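Local structure of heme-binding protein A / AI-2 binding protein A (Helicobacter pylori SS1, 6OFQ) at residues 438-443 / 467-472; 443-448 / 458-463. The protein probably binds peptides such as STSA in the periplasm and delivers them to an ABC transporter for import. One frame throughout, in Å; residues are numbered along the deposited sequence.

Contact 1 (438-443 / 467-472)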
ATOM      1  N   PHE A 438       1.611   3.041   9.469  1.00  3.73           N
ATOM      2  CA  PHE A 438       2.331   4.184   8.917  1.00  3.97           C
ATOM      3  C   PHE A 438       3.592   4.406   9.734  1.00  4.05           C
ATOM      4  O   PHE A 438       4.730   4.456   9.186  1.00  3.70           O
ATOM      5  CB  PHE A 438       1.516   5.498   8.852  1.00  4.17           C
ATOM      6  CG  PHE A 438       0.347   5.486   7.873  1.00  4.47           C
ATOM      7  CD1 PHE A 438      -0.809   4.706   8.078  1.00  4.74           C
ATOM      8  CD2 PHE A 438       0.352   6.392   6.814  1.00  4.63           C
ATOM      9  CE1 PHE A 438      -1.872   4.822   7.174  1.00  4.61           C
ATOM     10  CE2 PHE A 438      -0.718   6.459   5.921  1.00  4.18           C
ATOM     11  CZ  PHE A 438      -1.840   5.699   6.124  1.00  4.30           C
ATOM     12  N   LEU A 439       3.435   4.689  11.017  1.00  3.93           N
ATOM     13  CA  LEU A 439       4.552   5.107  11.821  1.00  4.05           C
ATOM     14  C   LEU A 439       5.641   4.038  11.910  1.00  3.96           C
ATOM     15  O   LEU A 439       6.825   4.366  11.761  1.00  4.10           O
ATOM     16  CB  LEU A 439       4.112   5.495  13.215  1.00  4.24           C
ATOM     17  CG  LEU A 439       3.066   6.622  13.275  1.00  4.20           C
ATOM     18  CD1 LEU A 439       2.611   6.786  14.726  1.00  4.87           C
ATOM     19  CD2 LEU A 439       3.653   7.915  12.725  1.00  4.49           C
ATOM     20  N   TYR A 440       5.321   2.783  12.139  1.00  3.91           N
ATOM     21  CA  TYR A 440       6.368   1.783  12.289  1.00  4.00           C
ATOM     22  C   TYR A 440       6.848   1.280  10.949  1.00  4.29           C
ATOM     23  O   TYR A 440       8.067   1.191  10.662  1.00  4.87           O
ATOM     24  CB  TYR A 440       5.922   0.623  13.190  1.00  4.40           C
ATOM     25  CG  TYR A 440       7.106  -0.179  13.714  1.00  4.87           C
ATOM     26  CD1 TYR A 440       7.814   0.339  14.778  1.00  5.55           C
ATOM     27  CD2 TYR A 440       7.527  -1.352  13.135  1.00  5.45           C
ATOM     28  CE1 TYR A 440       8.928  -0.308  15.283  1.00  6.69           C
ATOM     29  CE2 TYR A 440       8.650  -2.030  13.671  1.00  6.79           C
ATOM     30  CZ  TYR A 440       9.297  -1.447  14.725  1.00  6.75           C
ATOM     31  OH  TYR A 440      10.433  -2.026  15.369  1.00 11.63           O
ATOM     32  N   THR A 441       5.923   1.011  10.050  1.00  3.72           N
ATOM     33  CA  THR A 441       6.313   0.426   8.783  1.00  4.08           C
ATOM     34  C   THR A 441       7.132   1.383   7.936  1.00  4.00           C
ATOM     35  O   THR A 441       7.945   0.922   7.130  1.00  4.15           O
ATOM     36  CB  THR A 441       5.027   0.019   8.060  1.00  4.43           C
ATOM     37  OG1 THR A 441       4.313  -0.874   8.917  1.00  5.57           O
ATOM     38  CG2 THR A 441       5.264  -0.747   6.732  1.00  5.03           C
ATOM     39  N   LEU A 442       6.876   2.694   8.047  1.00  3.93           N
ATOM     40  CA  LEU A 442       7.520   3.696   7.177  1.00  4.08           C
ATOM     41  C   LEU A 442       8.557   4.551   7.842  1.00  4.39           C
ATOM     42  O   LEU A 442       9.363   5.193   7.169  1.00  5.18           O
ATOM     43  CB  LEU A 442       6.512   4.637   6.485  1.00  4.39           C
ATOM     44  CG  LEU A 442       5.344   3.897   5.845  1.00  5.16           C
ATOM     45  CD1 LEU A 442       4.318   4.924   5.365  1.00  5.87           C
ATOM     46  CD2 LEU A 442       5.739   2.975   4.707  1.00  6.41           C
ATOM     47  N   TRP A 443       8.536   4.654   9.161  1.00  3.96           N
ATOM     48  CA  TRP A 443       9.329   5.651   9.872  1.00  4.10           C
ATOM     49  C   TRP A 443      10.220   5.168  11.014  1.00  4.45           C
ATOM     50  O   TRP A 443      10.858   5.952  11.715  1.00  5.03           O
ATOM     51  CB  TRP A 443       8.439   6.816  10.375  1.00  3.97           C
ATOM     52  CG  TRP A 443       7.644   7.530   9.263  1.00  3.80           C
ATOM     53  CD1 TRP A 443       6.355   7.308   8.891  1.00  3.66           C
ATOM     54  CD2 TRP A 443       8.174   8.510   8.360  1.00  3.41           C
ATOM     55  NE1 TRP A 443       6.029   8.086   7.801  1.00  3.38           N
ATOM     56  CE2 TRP A 443       7.151   8.822   7.449  1.00  3.52           C
ATOM     57  CE3 TRP A 443       9.415   9.140   8.244  1.00  3.64           C
ATOM     58  CZ2 TRP A 443       7.339   9.775   6.465  1.00  3.92           C
ATOM     59  CZ3 TRP A 443       9.569  10.091   7.234  1.00  3.89           C
ATOM     60  CH2 TRP A 443       8.544  10.389   6.374  1.00  4.04           C
ATOM     61  N   LEU A 467       8.891   4.635  21.339  1.00  5.23           N
ATOM     62  CA  LEU A 467       7.479   4.827  21.637  1.00  5.80           C
ATOM     63  C   LEU A 467       6.609   3.938  20.798  1.00  5.18           C
ATOM     64  O   LEU A 467       5.590   3.406  21.299  1.00  5.10           O
ATOM     65  CB  LEU A 467       7.057   6.277  21.373  1.00  6.38           C
ATOM     66  CG  LEU A 467       7.526   7.305  22.409  1.00  7.55           C
ATOM     67  CD1 LEU A 467       7.446   8.738  21.899  1.00  8.24           C
ATOM     68  CD2 LEU A 467       6.733   7.211  23.670  1.00  9.32           C
ATOM     69  N   LEU A 468       6.958   3.763  19.537  1.00  4.73           N
ATOM     70  CA  LEU A 468       6.204   2.855  18.670  1.00  5.00           C
ATOM     71  C   LEU A 468       6.254   1.410  19.146  1.00  5.30           C
ATOM     72  O   LEU A 468       5.249   0.711  19.063  1.00  5.43           O
ATOM     73  CB  LEU A 468       6.686   2.884  17.223  1.00  5.00           C
ATOM     74  CG  LEU A 468       6.741   4.281  16.561  1.00  4.44           C
ATOM     75  CD1 LEU A 468       7.081   4.127  15.067  1.00  4.48           C
ATOM     76  CD2 LEU A 468       5.451   5.037  16.728  1.00  4.63           C
ATOM     77  N   ILE A 469       7.403   1.000  19.667  1.00  5.57           N
ATOM     78  CA  ILE A 469       7.537  -0.326  20.234  1.00  6.67           C
ATOM     79  C   ILE A 469       6.669  -0.485  21.476  1.00  6.75           C
ATOM     80  O   ILE A 469       5.941  -1.470  21.600  1.00  6.93           O
ATOM     81  CB  ILE A 469       9.009  -0.676  20.452  1.00  7.45           C
ATOM     82  CG1 ILE A 469       9.795  -0.797  19.121  1.00  9.08           C
ATOM     83  CG2 ILE A 469       9.097  -1.979  21.284  1.00  8.00           C
ATOM     84  CD1 ILE A 469      11.282  -0.714  19.294  1.00 11.27           C
ATOM     85  N   LYS A 470       6.696   0.500  22.379  1.00  6.69           N
ATOM     86  CA  LYS A 470       5.767   0.464  23.494  1.00  7.53           C
ATOM     87  C   LYS A 470       4.335   0.359  23.082  1.00  7.17           C
ATOM     88  O   LYS A 470       3.532  -0.357  23.690  1.00  7.00           O
ATOM     89  CB  LYS A 470       5.919   1.693  24.357  1.00  9.83           C
ATOM     90  CG  LYS A 470       7.189   1.698  25.145  1.00 12.59           C
ATOM     91  CD  LYS A 470       7.205   2.909  26.077  1.00 17.98           C
ATOM     92  CE  LYS A 470       8.558   3.127  26.719  1.00 24.82           C
ATOM     93  NZ  LYS A 470       8.630   2.225  27.883  1.00 34.79           N
ATOM     94  N   ALA A 471       3.966   1.101  22.045  1.00  5.45           N
ATOM     95  CA  ALA A 471       2.590   1.095  21.572  1.00  5.32           C
ATOM     96  C   ALA A 471       2.156  -0.201  20.908  1.00  5.11           C
ATOM     97  O   ALA A 471       0.963  -0.490  20.886  1.00  6.05           O
ATOM     98  CB  ALA A 471       2.308   2.217  20.606  1.00  5.35           C
ATOM     99  N   LYS A 472       3.084  -1.068  20.553  1.00  5.38           N
ATOM    100  CA  LYS A 472       2.704  -2.408  20.139  1.00  5.90           C
ATOM    101  C   LYS A 472       2.385  -3.327  21.306  1.00  6.17           C
ATOM    102  O   LYS A 472       1.624  -4.309  21.190  1.00  6.23           O
ATOM    103  CB  LYS A 472       3.888  -3.051  19.434  1.00  5.80           C
ATOM    104  CG  LYS A 472       4.267  -2.407  18.129  1.00  5.88           C
ATOM    105  CD  LYS A 472       5.585  -2.978  17.664  1.00  5.94           C
ATOM    106  CE  LYS A 472       6.025  -2.542  16.267  1.00  5.77           C
ATOM    107  NZ  LYS A 472       5.134  -3.091  15.197  1.00  5.49           N
TER

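Contact 2 (443-448 / 458-463)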
ATOM      1  N   TRP A 443       8.536   4.654   9.161  1.00  3.96           N
ATOM      2  CA  TRP A 443       9.329   5.651   9.872  1.00  4.10           C
ATOM      3  C   TRP A 443      10.220   5.168  11.014  1.00  4.45           C
ATOM      4  O   TRP A 443      10.858   5.952  11.715  1.00  5.03           O
ATOM      5  CB  TRP A 443       8.439   6.816  10.375  1.00  3.97           C
ATOM      6  CG  TRP A 443       7.644   7.530   9.263  1.00  3.80           C
ATOM      7  CD1 TRP A 443       6.355   7.308   8.891  1.00  3.66           C
ATOM      8  CD2 TRP A 443       8.174   8.510   8.360  1.00  3.41           C
ATOM      9  NE1 TRP A 443       6.029   8.086   7.801  1.00  3.38           N
ATOM     10  CE2 TRP A 443       7.151   8.822   7.449  1.00  3.52           C
ATOM     11  CE3 TRP A 443       9.415   9.140   8.244  1.00  3.64           C
ATOM     12  CZ2 TRP A 443       7.339   9.775   6.465  1.00  3.92           C
ATOM     13  CZ3 TRP A 443       9.569  10.091   7.234  1.00  3.89           C
ATOM     14  CH2 TRP A 443       8.544  10.389   6.374  1.00  4.04           C
ATOM     15  N   SER A 444      10.217   3.854  11.244  1.00  4.19           N
ATOM     16  CA  SER A 444      10.988   3.289  12.362  1.00  4.42           C
ATOM     17  C   SER A 444      12.440   2.969  11.982  1.00  4.97           C
ATOM     18  O   SER A 444      12.771   2.750  10.792  1.00  5.20           O
ATOM     19  CB  SER A 444      10.340   2.033  12.943  1.00  4.36           C
ATOM     20  OG  SER A 444      10.349   1.001  12.004  1.00  4.01           O
ATOM     21  N   LYS A 445      13.268   2.777  13.008  1.00  6.41           N
ATOM     22  CA  LYS A 445      14.584   2.209  12.755  1.00  7.12           C
ATOM     23  C   LYS A 445      14.537   0.841  12.143  1.00  6.51           C
ATOM     24  O   LYS A 445      15.341   0.555  11.247  1.00  8.18           O
ATOM     25  CB  LYS A 445      15.417   2.207  14.018  1.00  8.49           C
ATOM     26  CG  LYS A 445      15.880   3.603  14.350  1.00  9.99           C
ATOM     27  CD  LYS A 445      16.554   3.680  15.711  1.00 13.42           C
ATOM     28  CE  LYS A 445      17.842   2.854  15.597  1.00 16.48           C
ATOM     29  NZ  LYS A 445      18.899   3.254  16.564  1.00 21.34           N
ATOM     30  N   GLN A 446      13.623   0.011  12.613  1.00  6.67           N
ATOM     31  CA  GLN A 446      13.466  -1.307  12.039  1.00  7.48           C
ATOM     32  C   GLN A 446      13.241  -1.185  10.545  1.00  5.93           C
ATOM     33  O   GLN A 446      13.892  -1.838   9.729  1.00  7.53           O
ATOM     34  CB  GLN A 446      12.319  -2.053  12.727  1.00  7.62           C
ATOM     35  CG  GLN A 446      11.950  -3.331  11.978  1.00  8.66           C
ATOM     36  CD  GLN A 446      13.074  -4.367  11.956  1.00 11.24           C
ATOM     37  OE1 GLN A 446      13.715  -4.606  12.985  1.00 14.84           O
ATOM     38  NE2 GLN A 446      13.292  -5.030  10.848  1.00 11.59           N
ATOM     39  N   ALA A 447      12.339  -0.293  10.129  1.00  5.48           N
ATOM     40  CA  ALA A 447      12.006  -0.166   8.706  1.00  5.06           C
ATOM     41  C   ALA A 447      13.222   0.329   7.917  1.00  5.13           C
ATOM     42  O   ALA A 447      13.451  -0.133   6.794  1.00  4.81           O
ATOM     43  CB  ALA A 447      10.818   0.758   8.475  1.00  4.93           C
ATOM     44  N   ALA A 448      13.965   1.263   8.471  1.00  5.57           N
ATOM     45  CA  ALA A 448      15.192   1.778   7.845  1.00  6.92           C
ATOM     46  C   ALA A 448      16.282   0.734   7.706  1.00  7.88           C
ATOM     47  O   ALA A 448      17.157   0.873   6.798  1.00  8.87           O
ATOM     48  CB  ALA A 448      15.727   2.976   8.593  1.00  6.86           C
ATOM     49  N   PHE A 458      15.023   7.476   5.462  1.00  6.03           N
ATOM     50  CA  PHE A 458      15.984   6.813   6.349  1.00  7.06           C
ATOM     51  C   PHE A 458      15.965   7.436   7.741  1.00  6.97           C
ATOM     52  O   PHE A 458      16.988   7.757   8.355  1.00  7.57           O
ATOM     53  CB  PHE A 458      17.410   6.838   5.739  1.00  8.26           C
ATOM     54  CG  PHE A 458      17.573   5.936   4.530  1.00 11.98           C
ATOM     55  CD1 PHE A 458      17.148   6.308   3.292  1.00 14.07           C
ATOM     56  CD2 PHE A 458      17.986   4.624   4.692  1.00 17.31           C
ATOM     57  CE1 PHE A 458      17.235   5.467   2.192  1.00 14.39           C
ATOM     58  CE2 PHE A 458      18.185   3.826   3.582  1.00 21.73           C
ATOM     59  CZ  PHE A 458      17.778   4.223   2.333  1.00 15.37           C
ATOM     60  N   TYR A 459      14.746   7.674   8.228  1.00  5.40           N
ATOM     61  CA  TYR A 459      14.606   8.309   9.521  1.00  5.32           C
ATOM     62  C   TYR A 459      14.957   7.340  10.640  1.00  6.04           C
ATOM     63  O   TYR A 459      14.305   6.302  10.749  1.00  5.31           O
ATOM     64  CB  TYR A 459      13.177   8.814   9.687  1.00  5.38           C
ATOM     65  CG  TYR A 459      12.840   9.532  10.956  1.00  4.71           C
ATOM     66  CD1 TYR A 459      13.624  10.539  11.485  1.00  4.63           C
ATOM     67  CD2 TYR A 459      11.705   9.175  11.682  1.00  4.41           C
ATOM     68  CE1 TYR A 459      13.328  11.156  12.695  1.00  4.76           C
ATOM     69  CE2 TYR A 459      11.394   9.816  12.854  1.00  4.96           C
ATOM     70  CZ  TYR A 459      12.151  10.844  13.371  1.00  4.52           C
ATOM     71  OH  TYR A 459      11.735  11.422  14.533  1.00  5.66           O
ATOM     72  N   LYS A 460      15.940   7.705  11.439  1.00  6.97           N
ATOM     73  CA  LYS A 460      16.408   6.846  12.532  1.00  6.96           C
ATOM     74  C   LYS A 460      16.412   7.634  13.837  1.00  8.02           C
ATOM     75  O   LYS A 460      17.321   8.401  14.113  1.00 11.85           O
ATOM     76  CB  LYS A 460      17.829   6.382  12.208  1.00  7.75           C
ATOM     77  CG  LYS A 460      17.898   5.503  10.985  1.00  9.31           C
ATOM     78  CD  LYS A 460      19.305   5.024  10.639  1.00 11.02           C
ATOM     79  CE  LYS A 460      19.909   4.295  11.819  1.00 16.46           C
ATOM     80  NZ  LYS A 460      21.179   3.794  11.226  1.00 21.38           N
ATOM     81  N   SER A 461      15.349   7.469  14.614  1.00  7.23           N
ATOM     82  CA  SER A 461      15.233   8.113  15.899  1.00  7.34           C
ATOM     83  C   SER A 461      14.892   7.014  16.896  1.00  7.23           C
ATOM     84  O   SER A 461      13.832   6.369  16.813  1.00  6.04           O
ATOM     85  CB  SER A 461      14.124   9.159  15.936  1.00  7.46           C
ATOM     86  OG  SER A 461      13.772   9.502  17.277  1.00  7.20           O
ATOM     87  N   ASP A 462      15.758   6.867  17.906  1.00  9.34           N
ATOM     88  CA  ASP A 462      15.470   5.955  19.002  1.00 10.46           C
ATOM     89  C   ASP A 462      14.274   6.363  19.852  1.00  9.16           C
ATOM     90  O   ASP A 462      13.399   5.556  20.210  1.00  8.57           O
ATOM     91  CB  ASP A 462      16.642   5.799  19.969  1.00 13.62           C
ATOM     92  CG  ASP A 462      17.694   4.872  19.414  1.00 18.85           C
ATOM     93  OD1 ASP A 462      17.314   3.820  18.832  1.00 18.95           O
ATOM     94  OD2 ASP A 462      18.849   5.295  19.636  1.00 20.54           O
ATOM     95  N   ALA A 463      14.162   7.651  20.153  1.00  7.67           N
ATOM     96  CA  ALA A 463      13.072   8.125  20.972  1.00  8.95           C
ATOM     97  C   ALA A 463      11.711   7.863  20.291  1.00  7.97           C
ATOM     98  O   ALA A 463      10.714   7.429  20.892  1.00  8.87           O
ATOM     99  CB  ALA A 463      13.297   9.604  21.302  1.00 10.44           C
TER
HETATM  100  O   HOH W   1      13.170   6.099  13.279  1.00  6.41           O
HETATM  101  O   HOH W   2      19.485   6.248  15.704  1.00 45.63           O

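Contact 1 (438-443 / 467-472)
Tyr440, on helix 436-443, packs against Leu468 and Lys472 of helix 462-473 in a buried helix-helix contact that combines a small apolar core with a cation-pi interaction. The two short segments run at 134° to each other, their axes 10.3 Å apart at closest approach. The phenol ring is the centrepiece. With CG anti to the backbone N (chi1 -162°), Tyr440 reaches across to helix 462-473, and Lys472 comes over one face of the ring at about a right angle. Lys472 runs extended until chi4, where it bends, and this brings CE over the middle of the ring, 3.5 Å from the Tyr440 centroid and almost on the normal, as a CH-pi contact. The ammonium group sits further off-centre: NZ of Lys472 lies 4.0 Å from the centroid and 3.6 Å from CD2 of Tyr440. That nitrogen also forms salt bridges with Glu172 and Asp436, so the ring shares its cation with two carboxylates, which probably favour the charged lysine in this buried setting. Both helices belong to a type II periplasmic binding protein of solute-binding family 5, and helix 477-494 closes over the same packing, with Tyr484 touching Leu439 and Ala471. Beside the ring, Leu468 fills the space between the helices. Its CB meets the ring edge at CD1 of Tyr440, 3.7 Å away, while its two methyls divide over Leu439: CD1 of Leu468 lies 3.3 Å from the carbonyl O of Leu439, and CD2 rests on CB and CD1 of the Leu439 side chain. Further along the phenol, Ile469 CG1 approaches CE1 of Tyr440 obliquely at 4.0 Å, near the hydroxyl.

Contact 2 (443-448 / 458-463)
The backbone of Trp443 to Ala448 turns from the end of one helix into the start of the next, and the extended residues Tyr459 to Ser461 pass alongside it, with Lys445 and Lys460 bringing their CA atoms within 5.0 Å. A water joins the two backbones: it donates to O of Trp443 and to O of Tyr459, each at 2.8 Å, and accepts from N of Ser461. The indole of Trp443 and the side chain of Tyr459 cross at about a right angle, CB of Tyr459 resting at the indole edge, 4.0 Å from CE3 of Trp443. CD2 of Tyr459 also comes within 3.3 Å of O of Trp443, and its hydroxyl is held beyond by Asp494. Two serine N-caps mark this junction. Ser444 OG accepts from N of Ala447 at 3.0 Å and starts helix 445-449, also bonding to O of Tyr440 in the preceding helix; Ser461 OG likewise caps helix 462-473 through N of Phe464. On the more exposed flank, Lys445 passes its CG over the backbone of Lys460, 3.8 Å from CA of that residue. A bend at chi3 (66°) then delivers the ammonium to Asp462, where NZ of Lys445 and OD1 of Asp462 form a 2.8 Å salt bridge. The nitrogen approaches from above the carboxylate, 37° out of its plane. NZ of Lys445 also donates to a second water, which in turn makes a weak bond to O of Lys460. Near the other end, CB of Ala448 faces CG of Lys460.

Contacts 1 and 2 lie side by side, their centres about 9 Å apart, and share Trp443, where helix 436-443 ends before helix 445-449 begins. Helix 462-473 serves both: its first turn belongs to contact 2 and its later turns to contact 1. The chain passes through helix 445-449 and returns as helix 462-473 to pack on helix 436-443. The pair also touch directly. CB of Ala447 lies 3.2 Å from O of Thr441, and CB of Gln446 is 3.2 Å from OH of Tyr440. Phe464, in the first turn of helix 462-473, packs on both Leu439 and Trp443 and so lies against both contacts. The centre of contact 1 is about 17 Å, and that of contact 2 about 19 Å, from the centre of the chain.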